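Local coordinates for protein cytochrome P450 (Rhodococcus erythropolis, PDB 3WEC) that is a haem-dependent monooxygenase of the cytochrome P450 family that hydroxylates the quinoline nitrogen in the biosynthesis of the antibiotic alkaloid aurachin RE, at residues T261-H272 against V290-P299; R381-I391 against E403-R411. One frame throughout, in Å; residues are numbered along the deposited sequence.

Interaction 1: residues T261-H272 against V290-P299; sequences TIGNMLITFSRH and VAEVLRFEPP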
loop_
_atom_site.group_PDB
_atom_site.type_symbol
_atom_site.label_atom_id
_atom_site.label_comp_id
_atom_site.label_asym_id
_atom_site.label_seq_id
_atom_site.Cartn_x
_atom_site.Cartn_y
_atom_site.Cartn_z
ATOM N N THR A 261 1.108 4.723 6.547
ATOM C CA THR A 261 0.898 6.131 6.310
ATOM C C THR A 261 0.434 6.925 7.527
ATOM O O THR A 261 0.786 8.070 7.653
ATOM C CB THR A 261 -0.099 6.377 5.152
ATOM O OG1 THR A 261 0.367 5.680 3.994
ATOM C CG2 THR A 261 -0.169 7.856 4.850
ATOM N N ILE A 262 -0.401 6.339 8.385
ATOM C CA ILE A 262 -0.770 6.953 9.634
ATOM C C ILE A 262 0.503 7.153 10.484
ATOM O O ILE A 262 0.699 8.229 11.077
ATOM C CB ILE A 262 -1.712 6.017 10.458
ATOM C CG1 ILE A 262 -2.942 5.639 9.666
ATOM C CG2 ILE A 262 -2.036 6.616 11.838
ATOM C CD1 ILE A 262 -4.212 6.268 10.161
ATOM N N GLY A 263 1.351 6.108 10.558
ATOM C CA GLY A 263 2.605 6.211 11.333
ATOM C C GLY A 263 3.568 7.267 10.802
ATOM O O GLY A 263 4.037 8.116 11.552
ATOM N N ASN A 264 3.825 7.205 9.498
ATOM C CA ASN A 264 4.625 8.187 8.771
ATOM C C ASN A 264 4.055 9.611 8.859
ATOM O O ASN A 264 4.809 10.547 8.937
ATOM C CB ASN A 264 4.727 7.759 7.297
ATOM C CG ASN A 264 5.667 6.592 7.089
ATOM O OD1 ASN A 264 6.473 6.204 7.986
ATOM N ND2 ASN A 264 5.601 6.026 5.905
ATOM N N MET A 265 2.726 9.756 8.827
ATOM C CA MET A 265 2.091 11.079 8.969
ATOM C C MET A 265 2.467 11.682 10.301
ATOM O O MET A 265 2.904 12.841 10.386
ATOM C CB MET A 265 0.564 10.983 8.879
ATOM C CG MET A 265 -0.117 12.339 8.944
ATOM S SD MET A 265 -1.898 12.193 8.880
ATOM C CE MET A 265 -2.167 12.039 7.127
ATOM N N LEU A 266 2.309 10.863 11.332
ATOM C CA LEU A 266 2.698 11.186 12.706
ATOM C C LEU A 266 4.179 11.641 12.855
ATOM O O LEU A 266 4.460 12.748 13.320
ATOM C CB LEU A 266 2.370 9.975 13.591
ATOM C CG LEU A 266 1.066 9.929 14.399
ATOM C CD1 LEU A 266 0.115 11.130 14.216
ATOM C CD2 LEU A 266 0.322 8.625 14.273
ATOM N N ILE A 267 5.102 10.787 12.410
ATOM C CA ILE A 267 6.537 11.083 12.376
ATOM C C ILE A 267 6.793 12.411 11.669
ATOM O O ILE A 267 7.589 13.190 12.123
ATOM C CB ILE A 267 7.319 9.954 11.644
ATOM C CG1 ILE A 267 7.079 8.593 12.322
ATOM C CG2 ILE A 267 8.810 10.282 11.521
ATOM C CD1 ILE A 267 7.461 7.378 11.506
ATOM N N THR A 268 6.123 12.642 10.538
ATOM C CA THR A 268 6.343 13.867 9.733
ATOM C C THR A 268 5.827 15.170 10.387
ATOM O O THR A 268 6.510 16.191 10.379
ATOM C CB THR A 268 5.760 13.667 8.315
ATOM O OG1 THR A 268 6.225 12.434 7.788
ATOM C CG2 THR A 268 6.165 14.783 7.362
ATOM N N PHE A 269 4.639 15.155 10.970
ATOM C CA PHE A 269 4.209 16.342 11.733
ATOM C C PHE A 269 4.971 16.564 13.055
ATOM O O PHE A 269 4.988 17.677 13.575
ATOM C CB PHE A 269 2.687 16.352 11.938
ATOM C CG PHE A 269 1.909 16.643 10.679
ATOM C CD1 PHE A 269 2.142 17.801 9.946
ATOM C CD2 PHE A 269 0.936 15.774 10.235
ATOM C CE1 PHE A 269 1.430 18.074 8.791
ATOM C CE2 PHE A 269 0.220 16.041 9.072
ATOM C CZ PHE A 269 0.463 17.194 8.355
ATOM N N SER A 270 5.616 15.526 13.579
ATOM C CA SER A 270 6.496 15.633 14.744
ATOM C C SER A 270 7.762 16.374 14.323
ATOM O O SER A 270 8.244 17.287 15.006
ATOM C CB SER A 270 6.866 14.244 15.276
ATOM O OG SER A 270 7.602 14.322 16.497
ATOM N N ARG A 271 8.281 15.982 13.169
ATOM C CA ARG A 271 9.479 16.598 12.645
ATOM C C ARG A 271 9.260 18.007 12.081
ATOM O O ARG A 271 10.209 18.768 11.989
ATOM C CB ARG A 271 10.099 15.672 11.610
ATOM C CG ARG A 271 10.873 14.528 12.245
ATOM C CD ARG A 271 11.115 13.458 11.205
ATOM N NE ARG A 271 11.859 12.327 11.749
ATOM C CZ ARG A 271 12.129 11.219 11.057
ATOM N NH1 ARG A 271 11.716 11.096 9.798
ATOM N NH2 ARG A 271 12.791 10.236 11.622
ATOM N N HIS A 272 8.028 18.353 11.690
ATOM C CA HIS A 272 7.746 19.686 11.086
ATOM C C HIS A 272 6.529 20.338 11.702
ATOM O O HIS A 272 5.465 20.422 11.066
ATOM C CB HIS A 272 7.605 19.582 9.547
ATOM C CG HIS A 272 8.740 18.808 8.861
ATOM N ND1 HIS A 272 9.955 19.362 8.590
ATOM C CD2 HIS A 272 8.802 17.493 8.408
ATOM C CE1 HIS A 272 10.741 18.442 7.992
ATOM N NE2 HIS A 272 10.030 17.300 7.877
ATOM N N VAL A 290 -2.650 15.712 2.967
ATOM C CA VAL A 290 -2.672 14.266 2.881
ATOM C C VAL A 290 -1.863 13.787 1.659
ATOM O O VAL A 290 -0.952 12.970 1.800
ATOM C CB VAL A 290 -4.121 13.744 2.859
ATOM C CG1 VAL A 290 -4.169 12.313 2.323
ATOM C CG2 VAL A 290 -4.712 13.825 4.242
ATOM N N ALA A 291 -2.176 14.335 0.482
ATOM C CA ALA A 291 -1.397 14.117 -0.747
ATOM C C ALA A 291 0.109 14.362 -0.555
ATOM O O ALA A 291 0.940 13.671 -1.164
ATOM C CB ALA A 291 -1.943 15.023 -1.848
ATOM N N GLU A 292 0.443 15.343 0.282
ATOM C CA GLU A 292 1.823 15.722 0.586
ATOM C C GLU A 292 2.541 14.723 1.502
ATOM O O GLU A 292 3.678 14.337 1.214
ATOM C CB GLU A 292 1.894 17.136 1.187
ATOM C CG GLU A 292 3.323 17.583 1.538
ATOM C CD GLU A 292 4.247 17.836 0.331
ATOM O OE1 GLU A 292 3.939 17.470 -0.825
ATOM O OE2 GLU A 292 5.315 18.435 0.541
ATOM N N VAL A 293 1.902 14.326 2.599
ATOM C CA VAL A 293 2.404 13.213 3.404
ATOM C C VAL A 293 2.719 12.042 2.458
ATOM O O VAL A 293 3.852 11.521 2.410
ATOM C CB VAL A 293 1.367 12.842 4.514
ATOM C CG1 VAL A 293 1.745 11.602 5.282
ATOM C CG2 VAL A 293 1.173 14.013 5.478
ATOM N N LEU A 294 1.738 11.678 1.647
ATOM C CA LEU A 294 1.836 10.477 0.805
ATOM C C LEU A 294 2.979 10.624 -0.192
ATOM O O LEU A 294 3.656 9.619 -0.515
ATOM C CB LEU A 294 0.516 10.181 0.075
ATOM C CG LEU A 294 -0.635 9.487 0.804
ATOM C CD1 LEU A 294 -1.931 9.683 0.057
ATOM C CD2 LEU A 294 -0.457 8.004 1.036
ATOM N N ARG A 295 3.202 11.870 -0.638
ATOM C CA ARG A 295 4.340 12.208 -1.501
ATOM C C ARG A 295 5.693 12.137 -0.764
ATOM O O ARG A 295 6.621 11.484 -1.243
ATOM C CB ARG A 295 4.183 13.584 -2.166
ATOM C CG ARG A 295 5.246 13.823 -3.225
ATOM C CD ARG A 295 5.417 15.298 -3.596
ATOM N NE ARG A 295 5.839 16.196 -2.521
ATOM C CZ ARG A 295 7.099 16.373 -2.089
ATOM N NH1 ARG A 295 8.114 15.684 -2.596
ATOM N NH2 ARG A 295 7.350 17.264 -1.140
ATOM N N PHE A 296 5.780 12.841 0.369
ATOM C CA PHE A 296 6.994 12.941 1.205
ATOM C C PHE A 296 7.342 11.620 1.878
ATOM O O PHE A 296 8.505 11.290 2.025
ATOM C CB PHE A 296 6.794 14.029 2.288
ATOM C CG PHE A 296 8.054 14.461 2.973
ATOM C CD1 PHE A 296 8.972 15.287 2.339
ATOM C CD2 PHE A 296 8.312 14.077 4.291
ATOM C CE1 PHE A 296 10.145 15.704 3.001
ATOM C CE2 PHE A 296 9.483 14.483 4.945
ATOM C CZ PHE A 296 10.396 15.315 4.302
ATOM N N GLU A 297 6.339 10.884 2.344
ATOM C CA GLU A 297 6.622 9.630 3.019
ATOM C C GLU A 297 5.632 8.551 2.564
ATOM O O GLU A 297 4.724 8.201 3.307
ATOM C CB GLU A 297 6.569 9.791 4.547
ATOM C CG GLU A 297 7.739 10.548 5.183
ATOM C CD GLU A 297 8.984 9.709 5.387
ATOM O OE1 GLU A 297 9.050 8.573 4.873
ATOM O OE2 GLU A 297 9.940 10.201 6.044
ATOM N N PRO A 298 5.828 8.011 1.349
ATOM C CA PRO A 298 4.849 7.054 0.799
ATOM C C PRO A 298 4.946 5.741 1.532
ATOM O O PRO A 298 6.005 5.423 2.068
ATOM C CB PRO A 298 5.272 6.917 -0.678
ATOM C CG PRO A 298 6.477 7.813 -0.866
ATOM C CD PRO A 298 7.026 8.134 0.491
ATOM N N PRO A 299 3.832 4.987 1.634
ATOM C CA PRO A 299 3.962 3.748 2.411
ATOM C C PRO A 299 4.649 2.644 1.583
ATOM O O PRO A 299 5.312 1.744 2.152
ATOM C CB PRO A 299 2.507 3.392 2.751
ATOM C CG PRO A 299 1.721 3.991 1.622
ATOM C CD PRO A 299 2.446 5.241 1.199
#
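Helices 261-271 and 290-296 cross almost perpendicularly, at 95°, with Met-265 against Val-293 and their short axes 9.8 Å apart. Beyond the crossing, segment 290-299 leaves its helix at Glu-297 and runs back along helix 261-271, bringing the CA atoms of Pro-299 and Thr-261 within 5.5 Å. Val-293 packs at the crossing: CG1, anti to the backbone N (chi1 173°), lies 3.7 Å from Met-265 CA, while CG2 faces Met-265 CG and Phe-269 CE2. The Met-265 chain bends at its thioether (chi3 -82°), carrying CE to Val-290 CG2. Residues 290-296 belong to helix K of the P450 fold, and Glu-292 with Arg-295 forms the ExxR motif: NE and NH2 of Arg-295 take one carboxylate oxygen each, side-on, and Glu-292 also bridges to Arg-346. No hydrogen bond spans the contact. Thr-268 OG1 instead turns back to Asn-264 O at 2.6 Å, from the carbonyl face opposite Thr-268 N, and Glu-297 CG packs 3.6 Å from that hydroxyl oxygen. Glu-297 OE1 takes a salt bridge from Arg-400 and a hydrogen bond from the Tyr-27 hydroxyl. Thr-261 OG1, hydrogen-bonded to Thr-257 O, sits 3.2 Å from CG of Pro-299, a residue that touches the haem.

Interaction 2: residues R381-I391 against E403-R411; sequences RYRSIEVAEPI and ETLSVAVSR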
loop_
_atom_site.group_PDB
_atom_site.type_symbol
_atom_site.label_atom_id
_atom_site.label_comp_id
_atom_site.label_asym_id
_atom_site.label_seq_id
_atom_site.Cartn_x
_atom_site.Cartn_y
_atom_site.Cartn_z
ATOM N N ARG A 381 -8.335 18.056 17.337
ATOM C CA ARG A 381 -8.134 17.605 18.715
ATOM C C ARG A 381 -6.813 18.073 19.397
ATOM O O ARG A 381 -6.795 18.354 20.599
ATOM C CB ARG A 381 -8.210 16.073 18.742
ATOM C CG ARG A 381 -8.285 15.528 20.150
ATOM C CD ARG A 381 -8.798 14.092 20.261
ATOM N NE ARG A 381 -8.986 13.887 21.689
ATOM C CZ ARG A 381 -10.097 14.226 22.353
ATOM N NH1 ARG A 381 -11.161 14.689 21.701
ATOM N NH2 ARG A 381 -10.152 14.053 23.660
ATOM N N TYR A 382 -5.717 18.144 18.640
ATOM C CA TYR A 382 -4.377 18.308 19.236
ATOM C C TYR A 382 -3.626 19.521 18.694
ATOM O O TYR A 382 -3.680 19.820 17.501
ATOM C CB TYR A 382 -3.520 17.013 19.066
ATOM C CG TYR A 382 -4.146 15.760 19.671
ATOM C CD1 TYR A 382 -4.419 15.699 21.037
ATOM C CD2 TYR A 382 -4.476 14.644 18.882
ATOM C CE1 TYR A 382 -4.997 14.585 21.609
ATOM C CE2 TYR A 382 -5.066 13.504 19.449
ATOM C CZ TYR A 382 -5.326 13.497 20.824
ATOM O OH TYR A 382 -5.894 12.428 21.464
ATOM N N ARG A 383 -2.938 20.228 19.584
ATOM C CA ARG A 383 -2.096 21.371 19.178
ATOM C C ARG A 383 -0.695 20.930 18.703
ATOM O O ARG A 383 -0.114 21.559 17.812
ATOM C CB ARG A 383 -2.006 22.462 20.269
ATOM C CG ARG A 383 -0.809 22.382 21.228
ATOM C CD ARG A 383 -0.137 23.736 21.527
ATOM N NE ARG A 383 -1.085 24.848 21.495
ATOM C CZ ARG A 383 -1.437 25.514 20.394
ATOM N NH1 ARG A 383 -0.914 25.202 19.216
ATOM N NH2 ARG A 383 -2.321 26.496 20.465
ATOM N N SER A 384 -0.164 19.864 19.303
ATOM C CA SER A 384 1.157 19.353 18.942
ATOM C C SER A 384 1.180 17.823 18.996
ATOM O O SER A 384 0.410 17.186 19.740
ATOM C CB SER A 384 2.234 19.935 19.859
ATOM O OG SER A 384 2.171 19.333 21.135
ATOM N N ILE A 385 2.027 17.241 18.157
ATOM C CA ILE A 385 2.349 15.824 18.264
ATOM C C ILE A 385 3.866 15.681 18.178
ATOM O O ILE A 385 4.530 16.362 17.401
ATOM C CB ILE A 385 1.570 14.919 17.255
ATOM C CG1 ILE A 385 2.494 14.145 16.317
ATOM C CG2 ILE A 385 0.465 15.667 16.513
ATOM C CD1 ILE A 385 2.675 12.701 16.747
ATOM N N GLU A 386 4.412 14.836 19.032
ATOM C CA GLU A 386 5.829 14.519 18.965
ATOM C C GLU A 386 6.078 13.027 19.152
ATOM O O GLU A 386 5.601 12.415 20.112
ATOM C CB GLU A 386 6.606 15.338 19.976
ATOM C CG GLU A 386 5.912 15.436 21.316
ATOM C CD GLU A 386 6.049 16.804 21.964
ATOM O OE1 GLU A 386 7.120 17.083 22.541
ATOM O OE2 GLU A 386 5.063 17.586 21.918
ATOM N N VAL A 387 6.836 12.450 18.228
ATOM C CA VAL A 387 7.192 11.041 18.304
ATOM C C VAL A 387 8.622 10.886 18.834
ATOM O O VAL A 387 9.493 11.710 18.540
ATOM C CB VAL A 387 6.989 10.326 16.946
ATOM C CG1 VAL A 387 5.653 10.725 16.321
ATOM C CG2 VAL A 387 8.137 10.608 15.985
ATOM N N ALA A 388 8.862 9.853 19.632
ATOM C CA ALA A 388 10.194 9.648 20.175
ATOM C C ALA A 388 11.121 9.097 19.084
ATOM O O ALA A 388 10.770 8.151 18.385
ATOM C CB ALA A 388 10.151 8.729 21.392
ATOM N N GLU A 389 12.289 9.731 18.947
ATOM C CA GLU A 389 13.328 9.359 17.982
ATOM C C GLU A 389 14.417 8.562 18.735
ATOM O O GLU A 389 14.643 8.822 19.930
ATOM C CB GLU A 389 13.935 10.634 17.363
ATOM C CG GLU A 389 12.942 11.629 16.751
ATOM C CD GLU A 389 12.550 11.311 15.308
ATOM O OE1 GLU A 389 11.793 12.097 14.711
ATOM O OE2 GLU A 389 12.996 10.297 14.747
ATOM N N PRO A 390 15.101 7.597 18.057
ATOM C CA PRO A 390 14.963 7.223 16.647
ATOM C C PRO A 390 13.834 6.246 16.397
ATOM O O PRO A 390 13.364 5.563 17.313
ATOM C CB PRO A 390 16.287 6.540 16.330
ATOM C CG PRO A 390 16.709 5.942 17.628
ATOM C CD PRO A 390 16.224 6.878 18.702
ATOM N N ILE A 391 13.423 6.161 15.142
ATOM C CA ILE A 391 12.343 5.283 14.777
ATOM C C ILE A 391 12.840 3.954 14.207
ATOM O O ILE A 391 13.698 3.925 13.316
ATOM C CB ILE A 391 11.385 5.990 13.801
ATOM C CG1 ILE A 391 10.749 7.189 14.507
ATOM C CG2 ILE A 391 10.305 5.031 13.343
ATOM C CD1 ILE A 391 10.567 8.361 13.602
ATOM N N GLU A 403 7.583 0.220 13.055
ATOM C CA GLU A 403 7.188 -1.022 13.726
ATOM C C GLU A 403 6.407 -0.718 15.012
ATOM O O GLU A 403 5.419 -1.374 15.298
ATOM C CB GLU A 403 8.462 -1.899 14.022
ATOM C CG GLU A 403 8.270 -3.130 14.910
ATOM C CD GLU A 403 9.051 -4.358 14.441
ATOM O OE1 GLU A 403 9.998 -4.789 15.153
ATOM O OE2 GLU A 403 8.701 -4.909 13.359
ATOM N N THR A 404 6.927 0.239 15.788
ATOM C CA THR A 404 6.374 0.748 17.049
ATOM C C THR A 404 6.444 2.289 16.993
ATOM O O THR A 404 7.124 2.853 16.123
ATOM C CB THR A 404 7.125 0.260 18.339
ATOM O OG1 THR A 404 8.442 0.830 18.428
ATOM C CG2 THR A 404 7.178 -1.271 18.492
ATOM N N LEU A 405 5.757 2.980 17.903
ATOM C CA LEU A 405 5.754 4.451 17.862
ATOM C C LEU A 405 5.248 5.008 19.185
ATOM O O LEU A 405 4.137 4.670 19.619
ATOM C CB LEU A 405 4.906 4.949 16.670
ATOM C CG LEU A 405 5.124 6.378 16.145
ATOM C CD1 LEU A 405 6.527 6.586 15.559
ATOM C CD2 LEU A 405 4.060 6.708 15.110
ATOM N N SER A 406 6.085 5.790 19.869
ATOM C CA SER A 406 5.652 6.495 21.079
ATOM C C SER A 406 5.359 7.921 20.711
ATOM O O SER A 406 6.222 8.605 20.174
ATOM C CB SER A 406 6.735 6.474 22.145
ATOM O OG SER A 406 7.414 5.257 21.988
ATOM N N VAL A 407 4.136 8.363 20.968
ATOM C CA VAL A 407 3.784 9.732 20.625
ATOM C C VAL A 407 3.294 10.468 21.842
ATOM O O VAL A 407 2.469 9.961 22.607
ATOM C CB VAL A 407 2.798 9.856 19.423
ATOM C CG1 VAL A 407 2.705 8.562 18.621
ATOM C CG2 VAL A 407 1.423 10.312 19.854
ATOM N N ALA A 408 3.836 11.659 22.022
ATOM C CA ALA A 408 3.306 12.599 22.990
ATOM C C ALA A 408 2.402 13.544 22.232
ATOM O O ALA A 408 2.658 13.916 21.087
ATOM C CB ALA A 408 4.411 13.348 23.692
ATOM N N VAL A 409 1.335 13.933 22.902
ATOM C CA VAL A 409 0.242 14.611 22.272
ATOM C C VAL A 409 -0.249 15.689 23.249
ATOM O O VAL A 409 -0.103 15.533 24.463
ATOM C CB VAL A 409 -0.841 13.574 21.995
ATOM C CG1 VAL A 409 -1.877 13.553 23.120
ATOM C CG2 VAL A 409 -1.461 13.812 20.637
ATOM N N SER A 410 -0.817 16.778 22.728
ATOM C CA SER A 410 -1.275 17.900 23.573
ATOM C C SER A 410 -2.515 18.599 22.978
ATOM O O SER A 410 -2.608 18.775 21.759
ATOM C CB SER A 410 -0.123 18.878 23.800
ATOM O OG SER A 410 -0.600 20.187 23.981
ATOM N N ARG A 411 -3.453 18.993 23.847
ATOM C CA ARG A 411 -4.789 19.481 23.432
ATOM C C ARG A 411 -4.842 20.954 22.996
ATOM O O ARG A 411 -4.749 21.866 23.817
ATOM C CB ARG A 411 -5.822 19.213 24.544
ATOM C CG ARG A 411 -6.001 17.733 24.859
ATOM C CD ARG A 411 -6.779 16.997 23.765
ATOM N NE ARG A 411 -8.130 16.662 24.224
ATOM C CZ ARG A 411 -9.289 17.259 23.778
ATOM N NH1 ARG A 411 -9.231 18.200 22.819
ATOM N NH2 ARG A 411 -10.463 16.878 24.293
#
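Backbone hydrogen bonds join Arg-383 through Ala-388 to Ser-406 through Ser-410. Arg-383 N reaches Ser-410 O at 2.6 Å, and Glu-386 and Ala-408 form a hydrogen-bonded antiparallel pair, with Ala-408 N to Glu-386 O at 2.7 Å and Glu-386 N to Ala-408 O at 2.9 Å. Ala-388 N to Ser-406 O, at 3.0 Å, extends the pairing past the strand end. With strand directions 168° apart, this is the two-stranded antiparallel sheet near the C-terminus of the P450 fold, its first strand following helix 364-381 closely. Beyond the last pair of the sheet, Arg-411 NH1 makes a long hydrogen bond to Arg-381 O at 3.3 Å. The two guanidinium groups lie partly over one another's faces, but their NH2 atoms are too close for two donors, so the exact placement of both groups, and with it that long bond, is doubtful; Arg-381 NH2 also has a salt bridge to Glu-143.

Glu-386 CG and Ala-408 CB touch on one face of the sheet. On the other, Ile-385 CD1 crosses to Val-407 CB at 3.9 Å, and Val-387 CB meets Leu-405 CD1 at 4.0 Å; Leu-405 and Val-407 continue onto helix 148-153. Before the first strand, the Tyr-382 ring is sandwiched. With CG anti to the carbonyl carbon (chi1 -58°), the ring swings over to Val-409. Its hydroxyl bonds to Val-139 O, Ser-410 O lies at its edge and Arg-381 CG covers one face. Over the opposite face comes a CH-pi contact from Val-409, whose CG2 stands 3.4 Å from the ring centroid and only 10° off the ring normal.

In the fold
Interaction 1 closes before interaction 2 opens along the chain, yet their centres are only 13 Å apart, and they meet at the C-terminal end of helix 240-271. There Ser-270 OG lies 2.7 Å from Val-387 N, a probable hydrogen bond, Arg-271 NE forms a 3.0 Å salt bridge with Glu-389 OE1, and Ile-267 CG2 packs on Ile-391 CD1. Helix 364-381 is a second link: Leu-371 touches Thr-261 and Val-290, and the helix ends at Arg-381. Helix 240-271 thus packs against both helix 286-296 and the C-terminal sheet. Interaction 1 reaches the haem pocket through Pro-299; interaction 2 is more peripheral, about 23 Å from the chain's centre against 14 Å.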